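Alpha-L-rhamnosidase (Aspergillus terreus, PDB 6GSZ) probably hydrolyses terminal non-reducing alpha-L-rhamnose residues of alpha-L-rhamnosides, as a calcium-binding, N-glycosylated glycoside hydrolase. Local coordinates at residues 497-500 / 501-505; 490-493 / 494-498; 545-548 / 549-553. All coordinates share one frame; numbering follows the deposited sequence.

Contact 1 of 3, residues 497-500 / 501-505. With NAG (2-acetamido-2-deoxy-beta-D-glucopyranose), chain B.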
loop_
_atom_site.group_PDB
_atom_site.type_symbol
_atom_site.label_atom_id
_atom_site.label_comp_id
_atom_site.label_asym_id
_atom_site.label_seq_id
_atom_site.Cartn_x
_atom_site.Cartn_y
_atom_site.Cartn_z
ATOM N N ASP A 497 -13.320 2.257 3.683
ATOM C CA ASP A 497 -13.854 3.120 2.605
ATOM C C ASP A 497 -14.558 2.264 1.563
ATOM O O ASP A 497 -15.640 2.623 1.060
ATOM C CB ASP A 497 -12.770 4.011 2.013
ATOM C CG ASP A 497 -12.325 5.111 2.972
ATOM O OD1 ASP A 497 -12.991 5.295 4.037
ATOM O OD2 ASP A 497 -11.306 5.783 2.621
ATOM N N ALA A 498 -13.981 1.078 1.260
ATOM C CA ALA A 498 -14.607 0.214 0.268
ATOM C C ALA A 498 -16.047 -0.103 0.734
ATOM O O ALA A 498 -16.995 -0.099 -0.056
ATOM C CB ALA A 498 -13.793 -1.046 0.070
ATOM N N ARG A 499 -16.200 -0.450 2.031
ATOM C CA ARG A 499 -17.478 -0.797 2.606
ATOM C C ARG A 499 -18.444 0.406 2.511
ATOM O O ARG A 499 -19.597 0.239 2.118
ATOM C CB ARG A 499 -17.289 -1.290 4.045
ATOM C CG ARG A 499 -18.575 -1.595 4.785
ATOM C CD ARG A 499 -19.436 -2.596 4.034
ATOM N NE ARG A 499 -20.478 -3.118 4.890
ATOM C CZ ARG A 499 -21.567 -3.782 4.464
ATOM N NH1 ARG A 499 -21.729 -3.986 3.156
ATOM N NH2 ARG A 499 -22.429 -4.241 5.370
ATOM N N SER A 500 -17.999 1.594 2.942
ATOM C CA SER A 500 -18.852 2.776 2.880
ATOM C C SER A 500 -19.337 3.051 1.444
ATOM O O SER A 500 -20.560 3.337 1.237
ATOM C CB SER A 500 -18.103 3.996 3.403
ATOM O OG SER A 500 -17.799 3.887 4.791
ATOM N N GLU A 501 -18.418 2.926 0.482
ATOM C CA GLU A 501 -18.736 3.179 -0.893
ATOM C C GLU A 501 -19.773 2.168 -1.391
ATOM O O GLU A 501 -20.742 2.502 -2.096
ATOM C CB GLU A 501 -17.476 3.193 -1.752
ATOM C CG GLU A 501 -16.507 4.328 -1.437
ATOM C CD GLU A 501 -16.758 5.704 -2.001
ATOM O OE1 GLU A 501 -17.903 5.967 -2.382
ATOM O OE2 GLU A 501 -15.739 6.428 -2.061
ATOM N N GLN A 502 -19.547 0.870 -1.071
ATOM C CA GLN A 502 -20.457 -0.204 -1.437
ATOM C C GLN A 502 -21.868 0.051 -0.905
ATOM O O GLN A 502 -22.869 -0.255 -1.614
ATOM C CB GLN A 502 -19.869 -1.500 -0.885
ATOM C CG GLN A 502 -20.777 -2.707 -1.121
ATOM C CD GLN A 502 -20.392 -3.878 -0.251
ATOM O OE1 GLN A 502 -19.920 -3.696 0.880
ATOM N NE2 GLN A 502 -20.600 -5.074 -0.792
ATOM N N LEU A 503 -21.977 0.533 0.336
ATOM C CA LEU A 503 -23.306 0.710 0.928
ATOM C C LEU A 503 -24.103 1.804 0.195
ATOM O O LEU A 503 -25.333 1.819 0.341
ATOM C CB LEU A 503 -23.187 1.009 2.418
ATOM C CG LEU A 503 -22.843 -0.229 3.251
ATOM C CD1 LEU A 503 -22.368 0.187 4.644
ATOM C CD2 LEU A 503 -24.024 -1.210 3.310
ATOM N N ASN A 504 -23.437 2.689 -0.541
ATOM C CA ASN A 504 -24.151 3.657 -1.379
ATOM C C ASN A 504 -24.138 3.296 -2.858
ATOM O O ASN A 504 -24.418 4.139 -3.714
ATOM C CB ASN A 504 -23.577 5.050 -1.202
ATOM C CG ASN A 504 -24.515 6.121 -1.719
ATOM O OD1 ASN A 504 -25.748 6.018 -1.559
ATOM N ND2 ASN A 504 -23.935 7.125 -2.348
ATOM N N HIS A 505 -23.912 2.030 -3.179
ATOM C CA HIS A 505 -23.815 1.528 -4.549
ATOM C C HIS A 505 -24.587 0.208 -4.704
ATOM O O HIS A 505 -24.180 -0.674 -5.472
ATOM C CB HIS A 505 -22.321 1.390 -4.888
ATOM C CG HIS A 505 -21.959 1.403 -6.319
ATOM N ND1 HIS A 505 -21.661 0.275 -7.051
ATOM C CD2 HIS A 505 -21.669 2.440 -7.122
ATOM C CE1 HIS A 505 -21.342 0.627 -8.287
ATOM N NE2 HIS A 505 -21.319 1.934 -8.347
HETATM C C1 NAG B . -24.714 8.226 -2.895
HETATM C C2 NAG B . -23.984 9.557 -2.657
HETATM C C3 NAG B . -24.697 10.689 -3.356
HETATM C C4 NAG B . -24.883 10.408 -4.828
HETATM C C5 NAG B . -25.589 9.060 -4.974
HETATM C C6 NAG B . -25.659 8.658 -6.441
HETATM C C7 NAG B . -22.670 10.119 -0.653
HETATM C C8 NAG B . -22.752 10.377 0.831
HETATM N N2 NAG B . -23.858 9.859 -1.259
HETATM O O3 NAG B . -23.935 11.876 -3.189
HETATM O O4 NAG B . -25.694 11.461 -5.339
HETATM O O5 NAG B . -24.794 8.063 -4.308
HETATM O O6 NAG B . -24.336 8.761 -7.063
HETATM O O7 NAG B . -21.596 10.116 -1.274
#
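Near the C-terminal end of helix 488-503, just ahead of the N-glycosylated Asn504, Arg499 reaches one turn on, meeting Gln502 at the edge of its guanidinium and Leu503 over one face. Its CG stands anti to the backbone N (chi1 176°), and the chain then bends at chi2 (55°), which turns the guanidinium along the helix toward these two residues. There Arg499 NH1 donates to Gln502 OE1 at 2.9 Å, with an N-H...O angle of 156°. The acceptor lies close to the guanidinium plane; on the amide side, however, the donor stands well above the carbonyl plane rather than on a lone pair. The methyl group on the guanidinium face is Leu503 CD2, 3.7 Å from Arg499 CZ and displaced toward the rim, while Leu503 CD1 is 3.8 Å from Arg499 NE. The charge has its stronger partner in Asp557 of helix 545-562, and Gln502 NE2 donates to the carbonyls of Tyr507 and Gly554, so both ends of that amide are held and its rotation is fixed.

On another flank Glu501 CG lies 3.1 Å from Asp497 O, and its carboxylate is bound by Ser177 and Asn515. Along the backbone, Glu501, Gln502 and Leu503 each bond four residues back. Asn504 N makes a weak bond of 3.4 Å to Ser500 O and a shorter one of 3.1 Å to Glu501 O; the latter, like His505 N to Gln502 O, spans three residues, as in a 3-10 turn. Asn504 ND2 is joined to C1 of the NAG by a covalent bond of 1.5 Å, and Gln179 also bonds to this sugar. With His505 and Ser506, Asn504 forms the Asn-X-Ser sequon of an N-glycosylation site, here placed at the close of a helix.

Contact 2 of 3, residues 490-493 / 494-498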
loop_
_atom_site.group_PDB
_atom_site.type_symbol
_atom_site.label_atom_id
_atom_site.label_comp_id
_atom_site.label_asym_id
_atom_site.label_seq_id
_atom_site.Cartn_x
_atom_site.Cartn_y
_atom_site.Cartn_z
ATOM N N PHE A 490 -2.785 -0.053 6.690
ATOM C CA PHE A 490 -3.049 0.603 5.408
ATOM C C PHE A 490 -4.309 0.030 4.770
ATOM O O PHE A 490 -5.183 0.746 4.311
ATOM C CB PHE A 490 -1.813 0.441 4.539
ATOM C CG PHE A 490 -1.877 0.978 3.143
ATOM C CD1 PHE A 490 -2.522 0.290 2.146
ATOM C CD2 PHE A 490 -1.309 2.201 2.817
ATOM C CE1 PHE A 490 -2.552 0.740 0.834
ATOM C CE2 PHE A 490 -1.321 2.631 1.502
ATOM C CZ PHE A 490 -1.967 1.935 0.514
ATOM N N LEU A 491 -4.388 -1.298 4.689
ATOM C CA LEU A 491 -5.538 -1.939 4.028
ATOM C C LEU A 491 -6.767 -1.933 4.930
ATOM O O LEU A 491 -7.884 -1.883 4.405
ATOM C CB LEU A 491 -5.170 -3.342 3.562
ATOM C CG LEU A 491 -4.185 -3.384 2.400
ATOM C CD1 LEU A 491 -3.737 -4.806 2.163
ATOM C CD2 LEU A 491 -4.768 -2.763 1.125
ATOM N N ARG A 492 -6.572 -1.891 6.261
ATOM C CA ARG A 492 -7.722 -1.755 7.118
ATOM C C ARG A 492 -8.530 -0.487 6.761
ATOM O O ARG A 492 -9.777 -0.503 6.683
ATOM C CB ARG A 492 -7.319 -1.724 8.589
ATOM C CG ARG A 492 -8.485 -1.809 9.559
ATOM C CD ARG A 492 -8.086 -1.715 11.020
ATOM N NE ARG A 492 -9.210 -2.153 11.845
ATOM C CZ ARG A 492 -9.081 -2.456 13.140
ATOM N NH1 ARG A 492 -7.952 -2.126 13.784
ATOM N NH2 ARG A 492 -10.057 -3.131 13.771
ATOM N N ALA A 493 -7.791 0.623 6.635
ATOM C CA ALA A 493 -8.394 1.919 6.320
ATOM C C ALA A 493 -9.075 1.880 4.941
ATOM O O ALA A 493 -10.243 2.329 4.776
ATOM C CB ALA A 493 -7.337 3.001 6.430
ATOM N N TRP A 494 -8.352 1.357 3.955
ATOM C CA TRP A 494 -8.886 1.294 2.598
ATOM C C TRP A 494 -10.201 0.516 2.554
ATOM O O TRP A 494 -11.174 0.877 1.878
ATOM C CB TRP A 494 -7.836 0.771 1.631
ATOM C CG TRP A 494 -8.260 0.794 0.208
ATOM C CD1 TRP A 494 -8.368 1.897 -0.591
ATOM C CD2 TRP A 494 -8.661 -0.307 -0.608
ATOM N NE1 TRP A 494 -8.788 1.528 -1.847
ATOM C CE2 TRP A 494 -9.011 0.182 -1.885
ATOM C CE3 TRP A 494 -8.796 -1.685 -0.372
ATOM C CZ2 TRP A 494 -9.459 -0.630 -2.929
ATOM C CZ3 TRP A 494 -9.255 -2.485 -1.390
ATOM C CH2 TRP A 494 -9.597 -1.972 -2.645
ATOM N N LEU A 495 -10.216 -0.639 3.256
ATOM C CA LEU A 495 -11.378 -1.490 3.246
ATOM C C LEU A 495 -12.583 -0.896 3.991
ATOM O O LEU A 495 -13.729 -1.217 3.627
ATOM C CB LEU A 495 -11.029 -2.889 3.761
ATOM C CG LEU A 495 -10.205 -3.738 2.773
ATOM C CD1 LEU A 495 -9.559 -4.905 3.486
ATOM C CD2 LEU A 495 -11.085 -4.218 1.627
ATOM N N LYS A 496 -12.331 -0.010 4.981
ATOM C CA LYS A 496 -13.443 0.744 5.564
ATOM C C LYS A 496 -14.145 1.613 4.500
ATOM O O LYS A 496 -15.368 1.674 4.418
ATOM C CB LYS A 496 -12.931 1.642 6.707
ATOM C CG LYS A 496 -12.540 0.849 7.940
ATOM C CD LYS A 496 -11.976 1.747 9.028
ATOM C CE LYS A 496 -11.698 0.962 10.282
ATOM N NZ LYS A 496 -11.034 1.813 11.298
ATOM N N ASP A 497 -13.320 2.257 3.683
ATOM C CA ASP A 497 -13.854 3.120 2.605
ATOM C C ASP A 497 -14.558 2.264 1.563
ATOM O O ASP A 497 -15.640 2.623 1.060
ATOM C CB ASP A 497 -12.770 4.011 2.013
ATOM C CG ASP A 497 -12.325 5.111 2.972
ATOM O OD1 ASP A 497 -12.991 5.295 4.037
ATOM O OD2 ASP A 497 -11.306 5.783 2.621
ATOM N N ALA A 498 -13.981 1.078 1.260
ATOM C CA ALA A 498 -14.607 0.214 0.268
ATOM C C ALA A 498 -16.047 -0.103 0.734
ATOM O O ALA A 498 -16.995 -0.099 -0.056
ATOM C CB ALA A 498 -13.793 -1.046 0.070
#
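The indole of Trp494 meets Leu491 obliquely, with Leu491 CD2 4.4 Å from Trp494 CE3. The same methyl group lies at the edge of the Phe490 ring, in its plane, and the Phe490 ring is itself stacked with Phe454. Trp494 has CG anti to its own N (chi1 -175°), which swings the indole clear of the helix toward helix 471-484, with which it packs, while NE1 donates to the carbonyl of Ile513, in a loop. A third flat group, the guanidinium of Arg492, also meets its neighbour at a slant: Lys496 CE is 4.3 Å from Arg492 NE.

Further contacts are aliphatic carbons resting on carbonyl oxygens one turn back. Lys496 CG, placed beside its own backbone N by chi1 of -72°, lies 3.3 Å from Arg492 O, and Leu495 CG lies 3.4 Å from Leu491 O. The backbone is regular alpha-helix: Leu495 N bonds to Leu491 O at 2.9 Å, and Asp497 N more loosely to Ala493 O at 3.3 Å.

Two like charges stand near each other, Arg492 NE and Lys496 NZ being 4.4 Å apart. Each has carboxylate partners, Glu550 and Glu10 for Arg492 and Asp305 for Lys496. The chemistry therefore implies an apolar side of the helix, and a cationic side whose charges are probably balanced by acids from other parts of the chain.

Contact 3 of 3, residues 545-548 / 549-553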
loop_
_atom_site.group_PDB
_atom_site.type_symbol
_atom_site.label_atom_id
_atom_site.label_comp_id
_atom_site.label_asym_id
_atom_site.label_seq_id
_atom_site.Cartn_x
_atom_site.Cartn_y
_atom_site.Cartn_z
ATOM N N LYS A 545 -8.908 -11.508 13.771
ATOM C CA LYS A 545 -10.312 -11.911 13.719
ATOM C C LYS A 545 -11.250 -10.694 13.802
ATOM O O LYS A 545 -12.355 -10.743 13.296
ATOM C CB LYS A 545 -10.613 -12.962 14.808
ATOM C CG LYS A 545 -10.010 -14.328 14.508
ATOM C CD LYS A 545 -10.738 -15.550 15.082
ATOM C CE LYS A 545 -9.802 -16.735 15.128
ATOM N NZ LYS A 545 -8.640 -16.465 16.006
ATOM N N VAL A 546 -10.839 -9.645 14.526
ATOM C CA VAL A 546 -11.658 -8.431 14.657
ATOM C C VAL A 546 -11.807 -7.739 13.295
ATOM O O VAL A 546 -12.915 -7.344 12.908
ATOM C CB VAL A 546 -11.114 -7.485 15.744
ATOM C CG1 VAL A 546 -11.862 -6.148 15.744
ATOM C CG2 VAL A 546 -11.191 -8.159 17.093
ATOM N N MET A 547 -10.684 -7.606 12.592
ATOM C CA MET A 547 -10.720 -7.002 11.298
ATOM C C MET A 547 -11.508 -7.873 10.293
ATOM O O MET A 547 -12.246 -7.369 9.442
ATOM C CB MET A 547 -9.292 -6.694 10.854
ATOM C CG MET A 547 -9.218 -5.997 9.569
ATOM S SD MET A 547 -7.619 -5.172 9.306
ATOM C CE MET A 547 -6.478 -6.547 9.397
ATOM N N LEU A 548 -11.374 -9.200 10.420
ATOM C CA LEU A 548 -12.162 -10.083 9.528
ATOM C C LEU A 548 -13.663 -9.880 9.764
ATOM O O LEU A 548 -14.452 -9.755 8.823
ATOM C CB LEU A 548 -11.759 -11.538 9.745
ATOM C CG LEU A 548 -12.410 -12.532 8.788
ATOM C CD1 LEU A 548 -12.017 -12.271 7.362
ATOM C CD2 LEU A 548 -12.036 -13.965 9.173
ATOM N N GLU A 549 -14.060 -9.779 11.040
ATOM C CA GLU A 549 -15.463 -9.514 11.360
ATOM C C GLU A 549 -15.915 -8.146 10.806
ATOM O O GLU A 549 -17.016 -8.083 10.250
ATOM C CB GLU A 549 -15.703 -9.559 12.865
ATOM C CG GLU A 549 -17.145 -9.389 13.267
ATOM C CD GLU A 549 -18.038 -10.568 12.953
ATOM O OE1 GLU A 549 -17.611 -11.710 13.225
ATOM O OE2 GLU A 549 -19.173 -10.330 12.457
ATOM N N GLU A 550 -15.092 -7.088 10.923
ATOM C CA GLU A 550 -15.557 -5.780 10.391
ATOM C C GLU A 550 -15.686 -5.814 8.870
ATOM O O GLU A 550 -16.510 -5.056 8.311
ATOM C CB GLU A 550 -14.680 -4.666 10.944
ATOM C CG GLU A 550 -13.421 -4.360 10.212
ATOM C CD GLU A 550 -12.418 -3.515 10.991
ATOM O OE1 GLU A 550 -12.465 -3.571 12.262
ATOM O OE2 GLU A 550 -11.567 -2.864 10.332
ATOM N N GLN A 551 -14.899 -6.661 8.207
ATOM C CA GLN A 551 -14.887 -6.778 6.746
ATOM C C GLN A 551 -15.935 -7.780 6.223
ATOM O O GLN A 551 -16.144 -7.898 5.007
ATOM C CB GLN A 551 -13.472 -7.080 6.268
ATOM C CG GLN A 551 -12.551 -5.894 6.506
ATOM C CD GLN A 551 -11.075 -6.201 6.484
ATOM O OE1 GLN A 551 -10.653 -7.287 6.077
ATOM N NE2 GLN A 551 -10.259 -5.238 6.900
ATOM N N TYR A 552 -16.566 -8.523 7.135
ATOM C CA TYR A 552 -17.484 -9.552 6.748
ATOM C C TYR A 552 -18.711 -9.035 6.014
ATOM O O TYR A 552 -19.097 -9.617 4.971
ATOM C CB TYR A 552 -17.927 -10.384 7.953
ATOM C CG TYR A 552 -18.773 -11.570 7.583
ATOM C CD1 TYR A 552 -18.210 -12.675 6.971
ATOM C CD2 TYR A 552 -20.137 -11.585 7.801
ATOM C CE1 TYR A 552 -18.956 -13.801 6.676
ATOM C CE2 TYR A 552 -20.911 -12.701 7.487
ATOM C CZ TYR A 552 -20.323 -13.799 6.895
ATOM O OH TYR A 552 -21.064 -14.919 6.601
ATOM N N GLY A 553 -19.283 -7.932 6.517
ATOM C CA GLY A 553 -20.532 -7.464 5.908
ATOM C C GLY A 553 -20.359 -7.070 4.446
ATOM O O GLY A 553 -21.195 -7.386 3.591
#
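Met547, Leu548 and Glu549 sit in the opening turns of helix 545-562, part of the six-hairpin glycosidase domain; Met547 and Leu548 meet residues one turn on, Glu549 residues one turn back. Met547 N is bonded to the side chain of Asp544, just ahead of the helix. The side chain of Met547 runs beside that of Gln551, both pointing the same way, with SD of Met547 3.6 Å from Gln551 NE2. This placing, the distance included, holds for one of two modelled conformers of Met547 and is doubtful in detail. Met547 O is also packed by aliphatic carbon: Glu550 CG lies 3.3 Å from it, and Gln551 CG lies at the same distance.

Leu548 takes the other flank. With CG anti to the backbone N (chi1 -175°), it is directed, as Tyr552 is, at helix 598-619, where both touch Ile616. Tyr552 CB comes within 3.6 Å of Leu548 O.

Glu549 N bonds to Lys545 O at 3.0 Å, and Glu549 CB rests 3.6 Å from Val546 O. Its carboxylate is carried outward to a salt bridge with Lys622.

The backbone N-H of Gln551 is shared unequally: Gln551 N bonds to Met547 O at 3.0 Å (142°) and only weakly to Leu548 O at 3.2 Å (124°).

Along the chain contact 2 comes first, and contact 1 follows on the same helix, 488-503, the two sharing Asp497 and Ala498. Contact 3 opens well downstream on helix 545-562, after helix 530-542 has intervened. Each is local, so none closes a long loop, and they overlap or follow in series without nesting or crossing. The two helices run in broadly the same direction. Between contacts 2 and 3, Arg492 NH2 forms a 2.9 Å salt bridge with Glu550 OE1, while Lys496 CE packs on Glu550 OE2 and Leu495 CD1 on Gln551 NE2. Contact 1 meets contact 3 through Arg499 NH1 and Gly553 O, a packing contact. Together they join two helices of the six-hairpin domain.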